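Local coordinates for protein N-acylethanolamine-hydrolyzing acid amidase subunit beta (Caenorhabditis elegans, PDB 6DY3) that forms the catalytic subunit, of the Ntn-hydrolase type, of an amidase that probably hydrolyses fatty acid amides such as N-palmitoylethanolamine to free fatty acids and ethanolamine, at residues D20-E25 / N206-F211; K28-H33 / T48-N53. One frame throughout, in Å; residues are numbered along the deposited sequence.

In the fold
From Cys1 the chain runs through two strands of the five-stranded sheet, and strand 13-20 leads into the first half of contact 1. Helix 24-28 then carries it to strand 31-38, at the edge of the seven-stranded sheet, and the following strand 41-49 folds back after a tight connection to close contact 2, a beta hairpin. Contact 1 closes much later, when residues 206-211 enter strand 209-215 beside strand 13-20, so contact 2 is nested within its loop. The two contacts touch: Val210 and Phe211 pack on Thr31, joining the two sheets of the Ntn fold. A glycan spans them as well, attached at Asn29 and hydrogen-bonded to the Glu25 backbone.

Contact 1 (D20-E25 / N206-F211); sequences DYDMTE and NNLTVF. With NAG (2-acetamido-2-deoxy-beta-D-glucopyranose), chain I.
Asp20 and Thr209 meet where strand 13-20 ends and strand 209-215 begins, an antiparallel, non-hydrogen-bonded pair whose side chains share one face of the sheet. The aspartate illustrates how a single carboxylate can organise several donors. Its CB passes Leu208 O at 4.1 Å, and CG lies beside the backbone N (chi1 -61°), which carries the two oxygens across to the turn 206-209. OD2 receives the hydroxyl of Thr209, OG1 to OD2 2.7 Å, on its syn side but 27° out of the carboxylate plane. OD1 takes a weak bond from the amide of Asn206, ND2 to OD1 3.4 Å, with the two flat groups turned 60° against each other. OD1 also forms a salt bridge with Arg174 and a hydrogen bond with Cys1 N.

The turn itself is internally braced: Thr209 OG1 accepts from Asn206 N, while Asn206 OD1 takes Leu208 N in an Asx turn. Beside it, Tyr21 N binds Leu208 O at 3.0 Å. Thr24 directs OG1 to Tyr21 O and lays CG2 against Leu208 O, 3.4 Å away, while Val210 CG2 packs on Tyr21 CB at 3.5 Å.

With one oxygen steadied by Thr209 and the other reaching the amino group of the probable nucleophile, the carboxylate links this strand pairing to the active site, consistent with an N-terminal nucleophile hydrolase, in which the terminal amine takes part in catalysis.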
ATOM      1  N   ASP B  20      -3.489  -6.551  -5.732  1.00 34.78           N
ATOM      2  CA  ASP B  20      -3.372  -7.182  -7.040  1.00 35.69           C
ATOM      3  C   ASP B  20      -2.177  -6.592  -7.782  1.00 35.30           C
ATOM      4  O   ASP B  20      -2.043  -5.370  -7.896  1.00 35.66           O
ATOM      5  CB  ASP B  20      -4.656  -7.003  -7.853  1.00 36.66           C
ATOM      6  CG  ASP B  20      -5.879  -7.638  -7.178  1.00 37.93           C
ATOM      7  OD1 ASP B  20      -7.001  -7.121  -7.362  1.00 38.61           O
ATOM      8  OD2 ASP B  20      -5.725  -8.648  -6.458  1.00 39.89           O
ATOM      9  N   TYR B  21      -1.319  -7.468  -8.289  1.00 38.20           N
ATOM     10  CA  TYR B  21      -0.042  -7.086  -8.870  1.00 38.12           C
ATOM     11  C   TYR B  21       0.194  -7.959 -10.088  1.00 41.00           C
ATOM     12  O   TYR B  21       0.077  -9.184  -9.997  1.00 47.97           O
ATOM     13  CB  TYR B  21       1.079  -7.276  -7.848  1.00 41.32           C
ATOM     14  CG  TYR B  21       2.307  -6.420  -8.031  1.00 39.74           C
ATOM     15  CD1 TYR B  21       2.337  -5.105  -7.580  1.00 36.38           C
ATOM     16  CD2 TYR B  21       3.455  -6.943  -8.617  1.00 41.85           C
ATOM     17  CE1 TYR B  21       3.464  -4.330  -7.725  1.00 37.48           C
ATOM     18  CE2 TYR B  21       4.598  -6.170  -8.768  1.00 42.43           C
ATOM     19  CZ  TYR B  21       4.596  -4.867  -8.319  1.00 41.55           C
ATOM     20  OH  TYR B  21       5.733  -4.105  -8.467  1.00 44.14           O
ATOM     21  N   ASP B  22       0.513  -7.335 -11.224  1.00 37.59           N
ATOM     22  CA  ASP B  22       0.688  -8.092 -12.460  1.00 36.40           C
ATOM     23  C   ASP B  22       1.833  -9.087 -12.343  1.00 34.94           C
ATOM     24  O   ASP B  22       1.770 -10.187 -12.901  1.00 36.76           O
ATOM     25  CB  ASP B  22       0.939  -7.140 -13.624  1.00 38.97           C
ATOM     26  CG  ASP B  22       0.662  -7.781 -14.957  1.00 42.16           C
ATOM     27  OD1 ASP B  22       1.613  -8.314 -15.573  1.00 43.20           O
ATOM     28  OD2 ASP B  22      -0.513  -7.762 -15.379  1.00 43.43           O
ATOM     29  N   MET B  23       2.884  -8.717 -11.620  1.00 37.59           N
ATOM     30  CA  MET B  23       4.047  -9.579 -11.413  1.00 38.21           C
ATOM     31  C   MET B  23       3.821 -10.455 -10.179  1.00 38.22           C
ATOM     32  O   MET B  23       4.577 -10.445  -9.211  1.00 39.84           O
ATOM     33  CB  MET B  23       5.294  -8.715 -11.275  1.00 39.58           C
ATOM     34  CG  MET B  23       6.600  -9.404 -11.531  1.00 42.05           C
ATOM     35  SD  MET B  23       7.934  -8.202 -11.342  1.00 44.12           S
ATOM     36  CE  MET B  23       8.072  -8.110  -9.559  1.00 44.59           C
ATOM     37  N   THR B  24       2.760 -11.260 -10.267  1.00 38.86           N
ATOM     38  CA  THR B  24       2.130 -11.833  -9.081  1.00 39.76           C
ATOM     39  C   THR B  24       3.066 -12.788  -8.341  1.00 43.85           C
ATOM     40  O   THR B  24       3.375 -12.587  -7.160  1.00 43.29           O
ATOM     41  CB  THR B  24       0.848 -12.559  -9.493  1.00 40.33           C
ATOM     42  OG1 THR B  24       0.117 -11.754 -10.430  1.00 41.16           O
ATOM     43  CG2 THR B  24      -0.017 -12.823  -8.284  1.00 39.90           C
ATOM     44  N   GLU B  25       3.512 -13.850  -9.016  1.00 46.85           N
ATOM     45  CA  GLU B  25       4.182 -14.945  -8.318  1.00 47.11           C
ATOM     46  C   GLU B  25       5.564 -14.534  -7.811  1.00 44.31           C
ATOM     47  O   GLU B  25       6.002 -14.997  -6.753  1.00 45.49           O
ATOM     48  CB  GLU B  25       4.280 -16.158  -9.242  1.00 48.44           C
ATOM     49  CG  GLU B  25       2.925 -16.676  -9.715  1.00 50.76           C
ATOM     50  CD  GLU B  25       2.004 -17.091  -8.576  1.00 56.05           C
ATOM     51  OE1 GLU B  25       2.409 -17.936  -7.750  1.00 58.77           O
ATOM     52  OE2 GLU B  25       0.869 -16.567  -8.506  1.00 55.70           O
ATOM     53  N   ASN B 206      -8.402 -13.006  -7.044  1.00 26.50           N
ATOM     54  CA  ASN B 206      -8.281 -13.351  -8.455  1.00 24.47           C
ATOM     55  C   ASN B 206      -6.850 -13.801  -8.736  1.00 27.68           C
ATOM     56  O   ASN B 206      -6.023 -13.915  -7.829  1.00 32.70           O
ATOM     57  CB  ASN B 206      -8.689 -12.172  -9.336  1.00 23.77           C
ATOM     58  CG  ASN B 206      -7.916 -10.929  -9.018  1.00 24.23           C
ATOM     59  OD1 ASN B 206      -6.733 -10.833  -9.348  1.00 23.09           O
ATOM     60  ND2 ASN B 206      -8.569  -9.962  -8.366  1.00 27.06           N
ATOM     61  N   ASN B 207      -6.566 -14.071 -10.013  1.00 39.03           N
ATOM     62  CA  ASN B 207      -5.268 -14.627 -10.392  1.00 44.75           C
ATOM     63  C   ASN B 207      -4.116 -13.680 -10.067  1.00 39.26           C
ATOM     64  O   ASN B 207      -2.978 -14.132  -9.889  1.00 39.73           O
ATOM     65  CB  ASN B 207      -5.257 -14.961 -11.884  1.00 51.02           C
ATOM     66  CG  ASN B 207      -6.139 -16.143 -12.223  1.00 61.80           C
ATOM     67  OD1 ASN B 207      -6.304 -17.059 -11.415  1.00 64.78           O
ATOM     68  ND2 ASN B 207      -6.714 -16.132 -13.425  1.00 69.17           N
ATOM     69  N   LEU B 208      -4.372 -12.375 -10.014  1.00 32.34           N
ATOM     70  CA  LEU B 208      -3.317 -11.405  -9.749  1.00 30.45           C
ATOM     71  C   LEU B 208      -3.178 -11.053  -8.277  1.00 27.75           C
ATOM     72  O   LEU B 208      -2.266 -10.303  -7.921  1.00 29.78           O
ATOM     73  CB  LEU B 208      -3.568 -10.124 -10.554  1.00 26.90           C
ATOM     74  CG  LEU B 208      -3.676 -10.326 -12.064  1.00 24.67           C
ATOM     75  CD1 LEU B 208      -3.853  -8.997 -12.749  1.00 28.18           C
ATOM     76  CD2 LEU B 208      -2.458 -11.051 -12.614  1.00 27.45           C
ATOM     77  N   THR B 209      -4.037 -11.581  -7.410  1.00 26.21           N
ATOM     78  CA  THR B 209      -3.992 -11.212  -6.002  1.00 24.96           C
ATOM     79  C   THR B 209      -2.735 -11.785  -5.354  1.00 24.77           C
ATOM     80  O   THR B 209      -2.523 -13.002  -5.362  1.00 25.14           O
ATOM     81  CB  THR B 209      -5.246 -11.703  -5.284  1.00 30.23           C
ATOM     82  OG1 THR B 209      -6.411 -11.260  -5.989  1.00 51.32           O
ATOM     83  CG2 THR B 209      -5.288 -11.162  -3.865  1.00 26.03           C
ATOM     84  N   VAL B 210      -1.895 -10.900  -4.813  1.00 25.55           N
ATOM     85  CA  VAL B 210      -0.679 -11.330  -4.126  1.00 26.35           C
ATOM     86  C   VAL B 210      -0.988 -11.729  -2.691  1.00 29.38           C
ATOM     87  O   VAL B 210      -0.670 -12.842  -2.252  1.00 30.15           O
ATOM     88  CB  VAL B 210       0.394 -10.225  -4.182  1.00 25.23           C
ATOM     89  CG1 VAL B 210       1.601 -10.591  -3.309  1.00 25.51           C
ATOM     90  CG2 VAL B 210       0.830  -9.998  -5.609  1.00 29.12           C
ATOM     91  N   PHE B 211      -1.594 -10.819  -1.931  1.00 29.73           N
ATOM     92  CA  PHE B 211      -1.954 -11.110  -0.554  1.00 29.42           C
ATOM     93  C   PHE B 211      -3.303 -10.496  -0.220  1.00 26.31           C
ATOM     94  O   PHE B 211      -3.785  -9.579  -0.887  1.00 25.29           O
ATOM     95  CB  PHE B 211      -0.899 -10.607   0.446  1.00 31.97           C
ATOM     96  CG  PHE B 211      -0.729  -9.107   0.476  1.00 29.96           C
ATOM     97  CD1 PHE B 211      -1.657  -8.296   1.106  1.00 27.49           C
ATOM     98  CD2 PHE B 211       0.400  -8.522  -0.065  1.00 30.04           C
ATOM     99  CE1 PHE B 211      -1.488  -6.933   1.147  1.00 27.83           C
ATOM    100  CE2 PHE B 211       0.578  -7.155  -0.017  1.00 31.82           C
ATOM    101  CZ  PHE B 211      -0.363  -6.361   0.590  1.00 30.47           C
TER
HETATM  102  C1  NAG I   1       8.978 -18.123  -5.867  1.00 64.38           C
HETATM  103  C2  NAG I   1       8.067 -18.035  -7.110  1.00 77.51           C
HETATM  104  C3  NAG I   1       8.101 -19.342  -7.912  1.00 96.03           C
HETATM  105  C4  NAG I   1       9.532 -19.810  -8.150  1.00108.40           C
HETATM  106  C5  NAG I   1      10.293 -19.852  -6.831  1.00103.87           C
HETATM  107  C6  NAG I   1      11.754 -20.217  -6.967  1.00110.28           C
HETATM  108  C7  NAG I   1       6.010 -18.437  -5.837  1.00 63.05           C
HETATM  109  C8  NAG I   1       4.609 -17.983  -5.570  1.00 57.78           C
HETATM  110  N2  NAG I   1       6.701 -17.717  -6.727  1.00 69.83           N
HETATM  111  O3  NAG I   1       7.453 -19.127  -9.161  1.00100.70           O
HETATM  112  O4  NAG I   1       9.535 -21.107  -8.741  1.00119.25           O
HETATM  113  O5  NAG I   1      10.262 -18.547  -6.247  1.00 88.94           O
HETATM  114  O6  NAG I   1      12.181 -20.277  -8.323  1.00114.91           O
HETATM  115  O7  NAG I   1       6.489 -19.422  -5.286  1.00 66.85           O
HETATM  116  O   HOH W   1      -1.435 -16.345  -9.893  1.00 36.17           O

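Contact 2 (K28-H33 / T48-N53); sequences KNITIH and TFALYN. With NAG (2-acetamido-2-deoxy-beta-D-glucopyranose), chain I.
Ile30 packs against Phe49 and Ala50, and Ile32 lies beside Thr48; the two isoleucines and Thr48 bury much of the surface here. Ile30 meets the end of strand 41-49 and the residue after it: CB rests on Ala50 CB at 3.9 Å, while CD1 extends to Phe49 CB, the Ile30 and Phe49 side chains crossing at about a right angle. Ile30 O accepts Ala50 N at 3.1 Å, the donor lying in the carbonyl plane, on a lone pair, and also touches the CA-H of Phe49.

Ile32 and Thr48 form the hydrogen-bonded pair, with both backbone bonds made: Ile32 N to Thr48 O at 3.0 Å and Thr48 N to Ile32 O at 3.1 Å. With CG1 between the backbone N and the carbonyl carbon (chi1 60°), Ile32 sets that atom 3.9 Å from Thr48 CG2. In the neighbouring non-hydrogen-bonded pair, Thr31-Phe49, the Thr31 hydroxyl, bound to Leu27 O, sits at the edge of the phenylalanine ring, and Phe211 packs against both residues.

This alternation is that of antiparallel strands, which form a beta hairpin because 31-38 and 41-49 are consecutive; beyond the pairing, a type II turn from Phe49 to Tyr52 leads the chain out. Strand 31-38 also pairs in parallel with an alpha-subunit strand, continuing the sheet across the heterodimer.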
ATOM      1  N   LYS B  28       5.205 -12.628  -4.431  1.00 39.82           N
ATOM      2  CA  LYS B  28       4.782 -13.400  -3.265  1.00 38.13           C
ATOM      3  C   LYS B  28       5.974 -13.863  -2.443  1.00 38.24           C
ATOM      4  O   LYS B  28       5.905 -13.918  -1.209  1.00 42.42           O
ATOM      5  CB  LYS B  28       3.950 -14.605  -3.702  1.00 38.67           C
ATOM      6  CG  LYS B  28       2.586 -14.252  -4.268  1.00 36.42           C
ATOM      7  CD  LYS B  28       1.832 -15.495  -4.695  1.00 37.44           C
ATOM      8  CE  LYS B  28       0.446 -15.150  -5.199  1.00 38.29           C
ATOM      9  NZ  LYS B  28      -0.234 -16.312  -5.841  1.00 40.04           N
ATOM     10  N   ASN B  29       7.078 -14.197  -3.108  1.00 36.23           N
ATOM     11  CA  ASN B  29       8.269 -14.691  -2.430  1.00 36.68           C
ATOM     12  C   ASN B  29       8.971 -13.636  -1.588  1.00 36.00           C
ATOM     13  O   ASN B  29       9.857 -13.993  -0.807  1.00 37.43           O
ATOM     14  CB  ASN B  29       9.258 -15.240  -3.454  1.00 42.57           C
ATOM     15  CG  ASN B  29       8.866 -16.606  -3.990  1.00 48.85           C
ATOM     16  OD1 ASN B  29       8.251 -17.413  -3.299  1.00 50.89           O
ATOM     17  ND2 ASN B  29       9.231 -16.863  -5.232  1.00 63.26           N
ATOM     18  N   ILE B  30       8.613 -12.358  -1.719  1.00 34.79           N
ATOM     19  CA  ILE B  30       9.326 -11.308  -0.996  1.00 37.13           C
ATOM     20  C   ILE B  30       8.354 -10.432  -0.215  1.00 34.17           C
ATOM     21  O   ILE B  30       8.717  -9.342   0.242  1.00 34.14           O
ATOM     22  CB  ILE B  30      10.188 -10.465  -1.956  1.00 36.74           C
ATOM     23  CG1 ILE B  30       9.320  -9.790  -3.021  1.00 33.96           C
ATOM     24  CG2 ILE B  30      11.242 -11.348  -2.613  1.00 41.03           C
ATOM     25  CD1 ILE B  30      10.049  -8.738  -3.825  1.00 32.10           C
ATOM     26  N   THR B  31       7.123 -10.903  -0.041  1.00 33.94           N
ATOM     27  CA  THR B  31       6.153 -10.181   0.773  1.00 35.42           C
ATOM     28  C   THR B  31       6.457 -10.411   2.249  1.00 36.70           C
ATOM     29  O   THR B  31       6.590 -11.556   2.695  1.00 39.33           O
ATOM     30  CB  THR B  31       4.728 -10.635   0.447  1.00 35.21           C
ATOM     31  OG1 THR B  31       4.440 -10.371  -0.930  1.00 35.28           O
ATOM     32  CG2 THR B  31       3.709  -9.893   1.309  1.00 34.01           C
ATOM     33  N   ILE B  32       6.559  -9.320   3.009  1.00 35.20           N
ATOM     34  CA  ILE B  32       6.946  -9.384   4.414  1.00 36.03           C
ATOM     35  C   ILE B  32       6.062  -8.451   5.233  1.00 35.69           C
ATOM     36  O   ILE B  32       5.498  -7.479   4.721  1.00 34.68           O
ATOM     37  CB  ILE B  32       8.441  -9.027   4.601  1.00 36.43           C
ATOM     38  CG1 ILE B  32       8.716  -7.609   4.089  1.00 35.73           C
ATOM     39  CG2 ILE B  32       9.330 -10.047   3.894  1.00 36.93           C
ATOM     40  CD1 ILE B  32      10.108  -7.101   4.385  1.00 36.67           C
ATOM     41  N   HIS B  33       5.921  -8.774   6.513  1.00 42.94           N
ATOM     42  CA  HIS B  33       5.295  -7.896   7.487  1.00 44.76           C
ATOM     43  C   HIS B  33       6.384  -7.303   8.371  1.00 43.67           C
ATOM     44  O   HIS B  33       7.317  -8.003   8.774  1.00 47.55           O
ATOM     45  CB  HIS B  33       4.264  -8.651   8.336  1.00 43.53           C
ATOM     46  CG  HIS B  33       3.639  -7.813   9.406  1.00 45.64           C
ATOM     47  ND1 HIS B  33       4.249  -7.584  10.617  1.00 48.02           N
ATOM     48  CD2 HIS B  33       2.460  -7.145   9.447  1.00 48.85           C
ATOM     49  CE1 HIS B  33       3.479  -6.811  11.362  1.00 50.07           C
ATOM     50  NE2 HIS B  33       2.387  -6.529  10.674  1.00 50.30           N
ATOM     51  N   THR B  48       5.224  -4.804   3.128  1.00 32.13           N
ATOM     52  CA  THR B  48       6.053  -4.295   2.050  1.00 37.76           C
ATOM     53  C   THR B  48       6.757  -5.485   1.414  1.00 40.85           C
ATOM     54  O   THR B  48       6.418  -6.645   1.680  1.00 42.14           O
ATOM     55  CB  THR B  48       7.033  -3.227   2.555  1.00 41.01           C
ATOM     56  OG1 THR B  48       7.719  -2.645   1.438  1.00 39.30           O
ATOM     57  CG2 THR B  48       8.052  -3.821   3.532  1.00 42.27           C
ATOM     58  N   PHE B  49       7.756  -5.201   0.589  1.00 39.32           N
ATOM     59  CA  PHE B  49       8.458  -6.238  -0.144  1.00 40.80           C
ATOM     60  C   PHE B  49       9.950  -5.955  -0.089  1.00 42.71           C
ATOM     61  O   PHE B  49      10.373  -4.803   0.008  1.00 41.96           O
ATOM     62  CB  PHE B  49       7.959  -6.300  -1.589  1.00 40.43           C
ATOM     63  CG  PHE B  49       6.475  -6.087  -1.714  1.00 40.91           C
ATOM     64  CD1 PHE B  49       5.949  -4.806  -1.801  1.00 39.27           C
ATOM     65  CD2 PHE B  49       5.604  -7.163  -1.728  1.00 43.89           C
ATOM     66  CE1 PHE B  49       4.589  -4.601  -1.908  1.00 38.24           C
ATOM     67  CE2 PHE B  49       4.235  -6.964  -1.838  1.00 44.86           C
ATOM     68  CZ  PHE B  49       3.730  -5.680  -1.928  1.00 41.93           C
ATOM     69  N   ALA B  50      10.745  -7.020  -0.131  1.00 45.59           N
ATOM     70  CA  ALA B  50      12.191  -6.859  -0.127  1.00 45.58           C
ATOM     71  C   ALA B  50      12.608  -5.907  -1.238  1.00 43.51           C
ATOM     72  O   ALA B  50      12.179  -6.055  -2.384  1.00 43.09           O
ATOM     73  CB  ALA B  50      12.869  -8.218  -0.305  1.00 47.17           C
ATOM     74  N   LEU B  51      13.452  -4.932  -0.880  1.00 41.82           N
ATOM     75  CA  LEU B  51      13.925  -3.852  -1.751  1.00 39.04           C
ATOM     76  C   LEU B  51      13.080  -2.589  -1.619  1.00 35.62           C
ATOM     77  O   LEU B  51      13.535  -1.501  -1.990  1.00 38.00           O
ATOM     78  CB  LEU B  51      13.973  -4.258  -3.230  1.00 38.25           C
ATOM     79  CG  LEU B  51      14.964  -5.358  -3.614  1.00 41.96           C
ATOM     80  CD1 LEU B  51      14.824  -5.693  -5.093  1.00 41.00           C
ATOM     81  CD2 LEU B  51      16.398  -4.952  -3.291  1.00 45.40           C
ATOM     82  N   TYR B  52      11.870  -2.709  -1.087  1.00 31.60           N
ATOM     83  CA  TYR B  52      10.972  -1.574  -0.904  1.00 31.00           C
ATOM     84  C   TYR B  52      10.900  -1.223   0.576  1.00 33.06           C
ATOM     85  O   TYR B  52      10.438  -2.034   1.385  1.00 36.32           O
ATOM     86  CB  TYR B  52       9.578  -1.892  -1.441  1.00 30.02           C
ATOM     87  CG  TYR B  52       9.540  -2.149  -2.932  1.00 30.44           C
ATOM     88  CD1 TYR B  52       9.779  -3.415  -3.441  1.00 30.41           C
ATOM     89  CD2 TYR B  52       9.267  -1.128  -3.827  1.00 28.12           C
ATOM     90  CE1 TYR B  52       9.751  -3.656  -4.793  1.00 28.86           C
ATOM     91  CE2 TYR B  52       9.235  -1.361  -5.179  1.00 27.56           C
ATOM     92  CZ  TYR B  52       9.478  -2.624  -5.660  1.00 27.95           C
ATOM     93  OH  TYR B  52       9.450  -2.865  -7.017  1.00 27.53           O
ATOM     94  N   ASN B  53      11.344  -0.017   0.931  1.00 36.83           N
ATOM     95  CA  ASN B  53      11.328   0.427   2.320  1.00 41.10           C
ATOM     96  C   ASN B  53      10.243   1.466   2.588  1.00 38.68           C
ATOM     97  O   ASN B  53      10.204   2.043   3.678  1.00 40.03           O
ATOM     98  CB  ASN B  53      12.706   0.965   2.736  1.00 45.09           C
ATOM     99  CG  ASN B  53      13.245   2.011   1.789  1.00 43.09           C
ATOM    100  OD1 ASN B  53      12.998   1.963   0.585  1.00 46.11           O
ATOM    101  ND2 ASN B  53      14.002   2.961   2.328  1.00 39.30           N
TER
HETATM  102  C1  NAG I   1       8.978 -18.123  -5.867  1.00 64.38           C
HETATM  103  C2  NAG I   1       8.067 -18.035  -7.110  1.00 77.51           C
HETATM  104  C3  NAG I   1       8.101 -19.342  -7.912  1.00 96.03           C
HETATM  105  C4  NAG I   1       9.532 -19.810  -8.150  1.00108.40           C
HETATM  106  C5  NAG I   1      10.293 -19.852  -6.831  1.00103.87           C
HETATM  107  C6  NAG I   1      11.754 -20.217  -6.967  1.00110.28           C
HETATM  108  C7  NAG I   1       6.010 -18.437  -5.837  1.00 63.05           C
HETATM  109  C8  NAG I   1       4.609 -17.983  -5.570  1.00 57.78           C
HETATM  110  N2  NAG I   1       6.701 -17.717  -6.727  1.00 69.83           N
HETATM  111  O3  NAG I   1       7.453 -19.127  -9.161  1.00100.70           O
HETATM  112  O4  NAG I   1       9.535 -21.107  -8.741  1.00119.25           O
HETATM  113  O5  NAG I   1      10.262 -18.547  -6.247  1.00 88.94           O
HETATM  114  O6  NAG I   1      12.181 -20.277  -8.323  1.00114.91           O
HETATM  115  O7  NAG I   1       6.489 -19.422  -5.286  1.00 66.85           O